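Side-chain contacts in putative uncharacterized protein (Bacteroides vulgatus, PDB 4F7A), which probably binds mucin O-glycans at the outer membrane as a SusD-like, TPR-related lipoprotein of a gut bacterium: residues D180-I185 against S194-F199; E235-N240 against F368-A373. All blocks are in the same frame, centred on the assembly; numbering follows the deposited sequence. Where two conformers were deposited one is given.

Contact 1: residues D180-I185 against S194-F199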
ATOM      1  N   ASP A 180     -20.371  17.340  10.770  1.00 19.65           N
ATOM      2  CA  ASP A 180     -20.754  16.824   9.462  1.00 21.15           C
ATOM      3  C   ASP A 180     -20.582  17.819   8.322  1.00 22.41           C
ATOM      4  O   ASP A 180     -21.074  17.585   7.225  1.00 20.25           O
ATOM      5  CB  ASP A 180     -22.176  16.255   9.492  1.00 24.71           C
ATOM      6  CG  ASP A 180     -23.240  17.323   9.648  1.00 29.09           C
ATOM      7  OD1 ASP A 180     -22.927  18.530   9.542  1.00 28.39           O
ATOM      8  OD2 ASP A 180     -24.409  16.942   9.867  1.00 38.38           O
ATOM      9  N   GLY A 181     -19.831  18.907   8.543  1.00 21.17           N
ATOM     10  CA  GLY A 181     -19.543  19.841   7.454  1.00 20.15           C
ATOM     11  C   GLY A 181     -18.728  19.243   6.321  1.00 19.61           C
ATOM     12  O   GLY A 181     -18.638  19.839   5.240  1.00 21.75           O
ATOM     13  N   VAL A 182     -18.125  18.077   6.568  1.00 17.01           N
ATOM     14  CA  VAL A 182     -17.382  17.306   5.552  1.00 15.66           C
ATOM     15  C   VAL A 182     -18.227  16.299   4.754  1.00 16.18           C
ATOM     16  O   VAL A 182     -17.702  15.568   3.900  1.00 15.37           O
ATOM     17  CB  VAL A 182     -16.185  16.554   6.181  1.00 18.62           C
ATOM     18  CG1 VAL A 182     -15.178  17.554   6.786  1.00 17.56           C
ATOM     19  CG2 VAL A 182     -16.642  15.528   7.236  1.00 14.65           C
ATOM     20  N   LYS A 183     -19.532  16.275   5.018  1.00 18.70           N
ATOM     21  CA  LYS A 183     -20.449  15.325   4.391  1.00 17.61           C
ATOM     22  C   LYS A 183     -20.316  15.313   2.871  1.00 17.37           C
ATOM     23  O   LYS A 183     -20.243  14.239   2.281  1.00 17.35           O
ATOM     24  CB  LYS A 183     -21.899  15.637   4.816  1.00 19.45           C
ATOM     25  CG  LYS A 183     -22.921  14.592   4.451  1.00 25.42           C
ATOM     26  CD  LYS A 183     -24.310  15.020   4.939  1.00 31.95           C
ATOM     27  CE  LYS A 183     -24.532  14.635   6.381  1.00 40.99           C
ATOM     28  NZ  LYS A 183     -25.867  15.107   6.870  1.00 39.43           N
ATOM     29  N   SER A 184     -20.259  16.490   2.239  1.00 16.36           N
ATOM     30  CA  SER A 184     -20.265  16.586   0.773  1.00 15.97           C
ATOM     31  C   SER A 184     -19.008  16.053   0.078  1.00 17.64           C
ATOM     32  O   SER A 184     -19.017  15.831  -1.133  1.00 18.39           O
ATOM     33  CB  SER A 184     -20.503  18.029   0.319  1.00 18.94           C
ATOM     34  OG  SER A 184     -19.448  18.912   0.694  1.00 18.52           O
ATOM     35  N   ILE A 185     -17.932  15.865   0.842  1.00 18.07           N
ATOM     36  CA  ILE A 185     -16.656  15.412   0.287  1.00 16.84           C
ATOM     37  C   ILE A 185     -16.270  14.019   0.768  1.00 16.99           C
ATOM     38  O   ILE A 185     -15.185  13.534   0.440  1.00 18.10           O
ATOM     39  CB  ILE A 185     -15.486  16.413   0.604  1.00 15.48           C
ATOM     40  CG1 ILE A 185     -15.280  16.575   2.105  1.00 13.23           C
ATOM     41  CG2 ILE A 185     -15.765  17.750  -0.007  1.00 15.34           C
ATOM     42  CD1 ILE A 185     -13.966  17.336   2.479  1.00 17.25           C
ATOM     43  N   SER A 194     -13.781  15.077  13.013  1.00 14.30           N
ATOM     44  CA  SER A 194     -13.011  14.206  13.899  1.00 13.25           C
ATOM     45  C   SER A 194     -12.480  12.964  13.205  1.00 15.52           C
ATOM     46  O   SER A 194     -11.344  12.549  13.467  1.00 14.99           O
ATOM     47  CB  SER A 194     -13.819  13.787  15.127  1.00 14.06           C
ATOM     48  OG  SER A 194     -14.094  14.881  15.962  1.00 18.37           O
ATOM     49  N   ARG A 195     -13.263  12.367  12.308  1.00 14.34           N
ATOM     50  CA  ARG A 195     -12.801  11.182  11.596  1.00 14.71           C
ATOM     51  C   ARG A 195     -11.666  11.459  10.620  1.00 14.17           C
ATOM     52  O   ARG A 195     -10.789  10.625  10.432  1.00 13.48           O
ATOM     53  CB  ARG A 195     -13.969  10.478  10.902  1.00 16.22           C
ATOM     54  CG  ARG A 195     -14.953   9.808  11.871  1.00 17.75           C
ATOM     55  CD  ARG A 195     -14.587   8.371  12.186  1.00 19.05           C
ATOM     56  NE  ARG A 195     -14.848   7.495  11.046  1.00 16.76           N
ATOM     57  CZ  ARG A 195     -16.030   6.963  10.747  1.00 18.64           C
ATOM     58  NH1 ARG A 195     -17.094   7.164  11.515  1.00 16.58           N
ATOM     59  NH2 ARG A 195     -16.145   6.207   9.675  1.00 17.13           N
ATOM     60  N   TRP A 196     -11.660  12.641  10.019  1.00 13.34           N
ATOM     61  CA  TRP A 196     -10.517  13.075   9.216  1.00 12.70           C
ATOM     62  C   TRP A 196      -9.246  13.200  10.051  1.00 12.86           C
ATOM     63  O   TRP A 196      -8.180  12.798   9.615  1.00 14.49           O
ATOM     64  CB  TRP A 196     -10.825  14.407   8.501  1.00 13.07           C
ATOM     65  CG  TRP A 196     -11.633  14.231   7.255  1.00 14.33           C
ATOM     66  CD1 TRP A 196     -12.985  14.381   7.133  1.00 18.10           C
ATOM     67  CD2 TRP A 196     -11.151  13.867   5.953  1.00 15.11           C
ATOM     68  NE1 TRP A 196     -13.375  14.134   5.834  1.00 20.72           N
ATOM     69  CE2 TRP A 196     -12.265  13.821   5.090  1.00 16.40           C
ATOM     70  CE3 TRP A 196      -9.885  13.568   5.434  1.00 14.42           C
ATOM     71  CZ2 TRP A 196     -12.149  13.516   3.739  1.00 15.89           C
ATOM     72  CZ3 TRP A 196      -9.770  13.244   4.086  1.00 18.27           C
ATOM     73  CH2 TRP A 196     -10.908  13.208   3.257  1.00 15.55           C
ATOM     74  N   ILE A 197      -9.366  13.734  11.259  1.00 13.99           N
ATOM     75  CA  ILE A 197      -8.205  13.841  12.138  1.00 13.93           C
ATOM     76  C   ILE A 197      -7.699  12.457  12.550  1.00 13.55           C
ATOM     77  O   ILE A 197      -6.484  12.192  12.554  1.00 13.34           O
ATOM     78  CB  ILE A 197      -8.492  14.698  13.396  1.00 14.68           C
ATOM     79  CG1 ILE A 197      -8.897  16.128  12.997  1.00 14.79           C
ATOM     80  CG2 ILE A 197      -7.229  14.706  14.322  1.00 11.78           C
ATOM     81  CD1 ILE A 197      -9.297  17.064  14.203  1.00 14.73           C
ATOM     82  N   LYS A 198      -8.627  11.542  12.841  1.00 14.49           N
ATOM     83  CA  LYS A 198      -8.260  10.138  13.130  1.00 14.01           C
ATOM     84  C   LYS A 198      -7.541   9.450  11.963  1.00 13.12           C
ATOM     85  O   LYS A 198      -6.556   8.722  12.161  1.00 12.70           O
ATOM     86  CB  LYS A 198      -9.512   9.378  13.560  1.00 15.66           C
ATOM     87  CG  LYS A 198      -9.270   8.008  14.117  1.00 22.85           C
ATOM     88  CD  LYS A 198     -10.579   7.294  14.458  1.00 24.85           C
ATOM     89  CE  LYS A 198     -11.413   8.032  15.467  1.00 19.06           C
ATOM     90  NZ  LYS A 198     -12.436   7.103  16.092  1.00 19.77           N
ATOM     91  N   PHE A 199      -8.014   9.704  10.750  1.00 13.50           N
ATOM     92  CA  PHE A 199      -7.329   9.316   9.513  1.00 13.56           C
ATOM     93  C   PHE A 199      -5.891   9.896   9.508  1.00 12.82           C
ATOM     94  O   PHE A 199      -4.915   9.145   9.377  1.00 13.16           O
ATOM     95  CB  PHE A 199      -8.197   9.802   8.318  1.00 13.44           C
ATOM     96  CG  PHE A 199      -7.636   9.528   6.925  1.00 12.52           C
ATOM     97  CD1 PHE A 199      -6.489   8.791   6.695  1.00 14.26           C
ATOM     98  CD2 PHE A 199      -8.324  10.018   5.832  1.00 11.59           C
ATOM     99  CE1 PHE A 199      -6.033   8.580   5.405  1.00 13.54           C
ATOM    100  CE2 PHE A 199      -7.883   9.801   4.529  1.00 16.16           C
ATOM    101  CZ  PHE A 199      -6.732   9.094   4.313  1.00 12.58           C
TER
HETATM  102  O   HOH W   1     -15.724  13.805   4.297  1.00 30.29           O
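Val182 meets the pyrrole side of Trp196, its CB lying 3.7 Å from NE1 of the indole. Both methyls take part: CG1 and CG2 each come near CD1, and CG2 sits in the ring plane at the edge, 3.8 Å from Trp196 CD1. With chi1 at -62°, Val182 CG1 lies anti to the carbonyl carbon, and in this setting CB, CG1 and CG2 all come within 4.0 Å of both CD1 and NE1 of Trp196. The valine and the indole lie alongside each other, running opposite ways. The Val182 carbonyl works as well: a water donates to Val182 O at 2.7 Å and accepts from Trp196 NE1 at 2.8 Å, lying in the plane of the indole where the N-H points. Val182 O also accepts the backbone N of Ile185, an i+3 bond of the 3-10 turn, and the one carbonyl thus serves both the turn and the water. An alanine here would remove both methyls and would probably open a gap beside Trp196 CD1, leaving that edge of the indole less firmly held.

Ile185 returns to the contact more lightly: with CD1 swung out on an extended chain (chi2 169°), it reaches within 4.4 Å of Trp196 CZ2. Around this pair, His112 and Ala116 of helix 111-132 and Phe25 of helix 15-30 touch the valine and isoleucine, while Leu169 of helix 151-174 touches the tryptophan.

The aliphatic residues therefore suit the indole carbons, while its one polar atom, buried with them, is satisfied through a water. That water is the polar link of an otherwise apolar contact, tying the indole N-H to the loop carbonyl.

Contact 2: residues E235-N240 against F368-A373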
ATOM      1  N   GLU A 235      -9.438   2.205  15.213  1.00 12.34           N
ATOM      2  CA  GLU A 235      -9.413   0.978  16.019  1.00 12.10           C
ATOM      3  C   GLU A 235     -10.465  -0.053  15.622  1.00 13.46           C
ATOM      4  O   GLU A 235     -10.303  -1.231  15.925  1.00 14.68           O
ATOM      5  CB  GLU A 235      -9.617   1.346  17.499  1.00 15.97           C
ATOM      6  CG  GLU A 235      -8.429   2.130  18.045  1.00 14.23           C
ATOM      7  CD  GLU A 235      -8.549   2.490  19.512  1.00 20.78           C
ATOM      8  OE1 GLU A 235      -9.558   2.148  20.135  1.00 18.16           O
ATOM      9  OE2 GLU A 235      -7.616   3.116  20.049  1.00 19.36           O
ATOM     10  N   SER A 236     -11.521   0.403  14.951  1.00 13.49           N
ATOM     11  CA  SER A 236     -12.617  -0.462  14.502  0.50 15.04           C
ATOM     12  C   SER A 236     -12.655  -0.535  12.989  1.00 13.06           C
ATOM     13  O   SER A 236     -12.519   0.486  12.321  1.00 13.86           O
ATOM     14  CB  SER A 236     -13.966   0.103  14.979  0.50 15.97           C
ATOM     15  OG  SER A 236     -15.038  -0.593  14.359  0.50 16.94           O
ATOM     16  N   SER A 237     -12.910  -1.733  12.447  1.00 13.51           N
ATOM     17  CA  SER A 237     -12.965  -1.912  10.975  1.00 14.62           C
ATOM     18  C   SER A 237     -14.074  -1.099  10.324  1.00 15.08           C
ATOM     19  O   SER A 237     -13.974  -0.737   9.156  1.00 16.16           O
ATOM     20  CB  SER A 237     -13.110  -3.386  10.606  1.00 13.35           C
ATOM     21  OG  SER A 237     -11.968  -4.105  11.060  1.00 14.38           O
ATOM     22  N   ASP A 238     -15.108  -0.766  11.100  1.00 16.24           N
ATOM     23  CA  ASP A 238     -16.194   0.059  10.573  0.67 16.83           C
ATOM     24  C   ASP A 238     -15.692   1.448  10.169  1.00 16.62           C
ATOM     25  O   ASP A 238     -16.346   2.132   9.407  1.00 14.86           O
ATOM     26  CB  ASP A 238     -17.336   0.162  11.585  0.67 20.03           C
ATOM     27  CG  ASP A 238     -18.043  -1.163  11.811  0.67 24.16           C
ATOM     28  OD1 ASP A 238     -18.043  -2.019  10.900  0.67 29.43           O
ATOM     29  OD2 ASP A 238     -18.591  -1.352  12.913  0.67 35.99           O
ATOM     30  N   GLU A 239     -14.513   1.835  10.653  1.00 15.69           N
ATOM     31  CA  GLU A 239     -13.926   3.154  10.355  1.00 13.73           C
ATOM     32  C   GLU A 239     -12.742   3.082   9.372  1.00 14.18           C
ATOM     33  O   GLU A 239     -11.981   4.036   9.219  1.00 12.83           O
ATOM     34  CB  GLU A 239     -13.526   3.863  11.666  1.00 15.66           C
ATOM     35  CG  GLU A 239     -14.743   4.106  12.582  1.00 16.95           C
ATOM     36  CD  GLU A 239     -14.511   5.117  13.700  1.00 22.12           C
ATOM     37  OE1 GLU A 239     -13.359   5.410  14.065  1.00 18.24           O
ATOM     38  OE2 GLU A 239     -15.516   5.590  14.252  1.00 22.46           O
ATOM     39  N   ASN A 240     -12.586   1.947   8.702  1.00 12.05           N
ATOM     40  CA  ASN A 240     -11.463   1.775   7.773  1.00 11.84           C
ATOM     41  C   ASN A 240     -11.557   2.862   6.684  1.00 12.78           C
ATOM     42  O   ASN A 240     -12.641   3.189   6.224  1.00 12.89           O
ATOM     43  CB  ASN A 240     -11.535   0.395   7.105  1.00 12.70           C
ATOM     44  CG  ASN A 240     -11.041  -0.712   7.985  1.00 13.57           C
ATOM     45  OD1 ASN A 240     -10.581  -0.465   9.109  1.00 13.85           O
ATOM     46  ND2 ASN A 240     -11.156  -1.957   7.494  1.00 13.02           N
ATOM     47  N   PHE A 368      -9.784 -10.239  11.180  1.00  9.82           N
ATOM     48  CA  PHE A 368     -10.810 -11.270  11.066  1.00 12.24           C
ATOM     49  C   PHE A 368     -12.217 -10.653  11.021  1.00 13.57           C
ATOM     50  O   PHE A 368     -13.038 -11.043  10.189  1.00 13.05           O
ATOM     51  CB  PHE A 368     -10.757 -12.218  12.259  1.00 11.16           C
ATOM     52  CG  PHE A 368      -9.798 -13.374  12.112  1.00 11.74           C
ATOM     53  CD1 PHE A 368      -8.531 -13.210  11.566  1.00 13.16           C
ATOM     54  CD2 PHE A 368     -10.167 -14.644  12.577  1.00 13.11           C
ATOM     55  CE1 PHE A 368      -7.651 -14.289  11.473  1.00 14.57           C
ATOM     56  CE2 PHE A 368      -9.296 -15.714  12.482  1.00 12.60           C
ATOM     57  CZ  PHE A 368      -8.020 -15.517  11.946  1.00 12.32           C
ATOM     58  N   SER A 369     -12.486  -9.710  11.925  1.00 12.36           N
ATOM     59  CA  SER A 369     -13.779  -9.039  11.977  0.50 13.18           C
ATOM     60  C   SER A 369     -14.091  -8.233  10.706  1.00 12.76           C
ATOM     61  O   SER A 369     -15.218  -8.229  10.245  1.00 13.11           O
ATOM     62  CB  SER A 369     -13.864  -8.129  13.202  0.50 13.29           C
ATOM     63  OG  SER A 369     -13.816  -8.897  14.387  0.50  9.07           O
ATOM     64  N   GLN A 370     -13.095  -7.542  10.157  1.00 12.61           N
ATOM     65  CA  GLN A 370     -13.253  -6.788   8.905  1.00 12.94           C
ATOM     66  C   GLN A 370     -13.849  -7.676   7.809  1.00 13.72           C
ATOM     67  O   GLN A 370     -14.691  -7.235   7.043  1.00 13.62           O
ATOM     68  CB  GLN A 370     -11.883  -6.313   8.433  1.00 11.64           C
ATOM     69  CG  GLN A 370     -11.868  -5.517   7.156  1.00 13.28           C
ATOM     70  CD  GLN A 370     -10.482  -5.145   6.694  1.00  9.79           C
ATOM     71  OE1 GLN A 370      -9.571  -4.994   7.501  1.00 12.27           O
ATOM     72  NE2 GLN A 370     -10.309  -5.006   5.392  1.00  9.44           N
ATOM     73  N   TRP A 371     -13.342  -8.900   7.718  1.00 11.06           N
ATOM     74  CA  TRP A 371     -13.639  -9.822   6.623  1.00 12.97           C
ATOM     75  C   TRP A 371     -14.745 -10.806   6.942  1.00 14.26           C
ATOM     76  O   TRP A 371     -15.156 -11.552   6.076  1.00 13.98           O
ATOM     77  CB  TRP A 371     -12.360 -10.578   6.220  1.00 13.57           C
ATOM     78  CG  TRP A 371     -11.345  -9.680   5.609  1.00 14.57           C
ATOM     79  CD1 TRP A 371     -10.178  -9.251   6.169  1.00 11.90           C
ATOM     80  CD2 TRP A 371     -11.433  -9.045   4.332  1.00 12.09           C
ATOM     81  NE1 TRP A 371      -9.534  -8.398   5.320  1.00 12.47           N
ATOM     82  CE2 TRP A 371     -10.278  -8.250   4.183  1.00 14.26           C
ATOM     83  CE3 TRP A 371     -12.381  -9.055   3.306  1.00 13.70           C
ATOM     84  CZ2 TRP A 371     -10.024  -7.498   3.032  1.00 12.41           C
ATOM     85  CZ3 TRP A 371     -12.126  -8.300   2.158  1.00 15.53           C
ATOM     86  CH2 TRP A 371     -10.948  -7.535   2.042  1.00  9.83           C
ATOM     87  N   GLY A 372     -15.231 -10.815   8.175  1.00 13.53           N
ATOM     88  CA  GLY A 372     -16.276 -11.767   8.599  1.00 14.98           C
ATOM     89  C   GLY A 372     -15.720 -13.168   8.841  1.00 15.37           C
ATOM     90  O   GLY A 372     -16.429 -14.169   8.677  1.00 14.95           O
ATOM     91  N   ALA A 373     -14.461 -13.248   9.246  1.00 11.96           N
ATOM     92  CA  ALA A 373     -13.781 -14.541   9.409  1.00 13.07           C
ATOM     93  C   ALA A 373     -13.965 -15.135  10.802  1.00 14.44           C
ATOM     94  O   ALA A 373     -13.463 -16.229  11.095  1.00 15.51           O
ATOM     95  CB  ALA A 373     -12.287 -14.394   9.073  1.00 12.72           C
TER
HETATM   96  O   HOH W   2      -9.491  -3.608   9.899  1.00 11.15           O
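Ser237 packs against the base of Gln370 where the loop before strand 241-243 passes the end of helix 356-371. Its OG lies 3.4 Å from Gln370 CB, and the small serine lets the backbones come close, with the CA atoms of Ser237 and Gln370 5.3 Å apart.

The two amides also lie against each other. Asn240 ND2 stands 3.4 Å from Gln370 CD, with the amide planes turned 81° apart, so they neither stack nor lie edge to edge in one plane. Gln370 gets there through a stretched chain (chi1 -180°, chi2 -177°), which also carries NE2 over one face of Trp371, offset toward the rim.

One water bridges the two segments. It donates to Gln370 OE1 at 2.8 Å, bonds to Ser237 OG at 2.8 Å and accepts a weak bond from Asn240 ND2. Ala334 N donates to Asn240 OD1, which helps fix the rotation of that amide, and Ser237 OG has a further weak bond to Thr366 O.

Uncharged polar side chains suit such a partly buried seam: the short serine lets the backbones approach, the longer glutamine reaches the water that links all three, and no charge has to be buried.

In the fold
The segments of contact 1 both precede those of contact 2 in sequence, and the centres of the contacts lie about 20 Å apart, yet charged side chains tie them together directly. Lys198 of helix 193-210 reaches from contact 1 to Glu239 in contact 2, NZ to OE1 2.8 Å, a salt bridge, and Arg195 NH1 adds a long, weak ion pair to Glu239 OE2 at 3.5 Å. Asn189, from the loop joining the two segments of contact 1, gives ND2 to the carbonyls of Asp238 and Asn240. Each contact includes a bridging water, and both attach a loop to a helix of the TPR-like SusD fold.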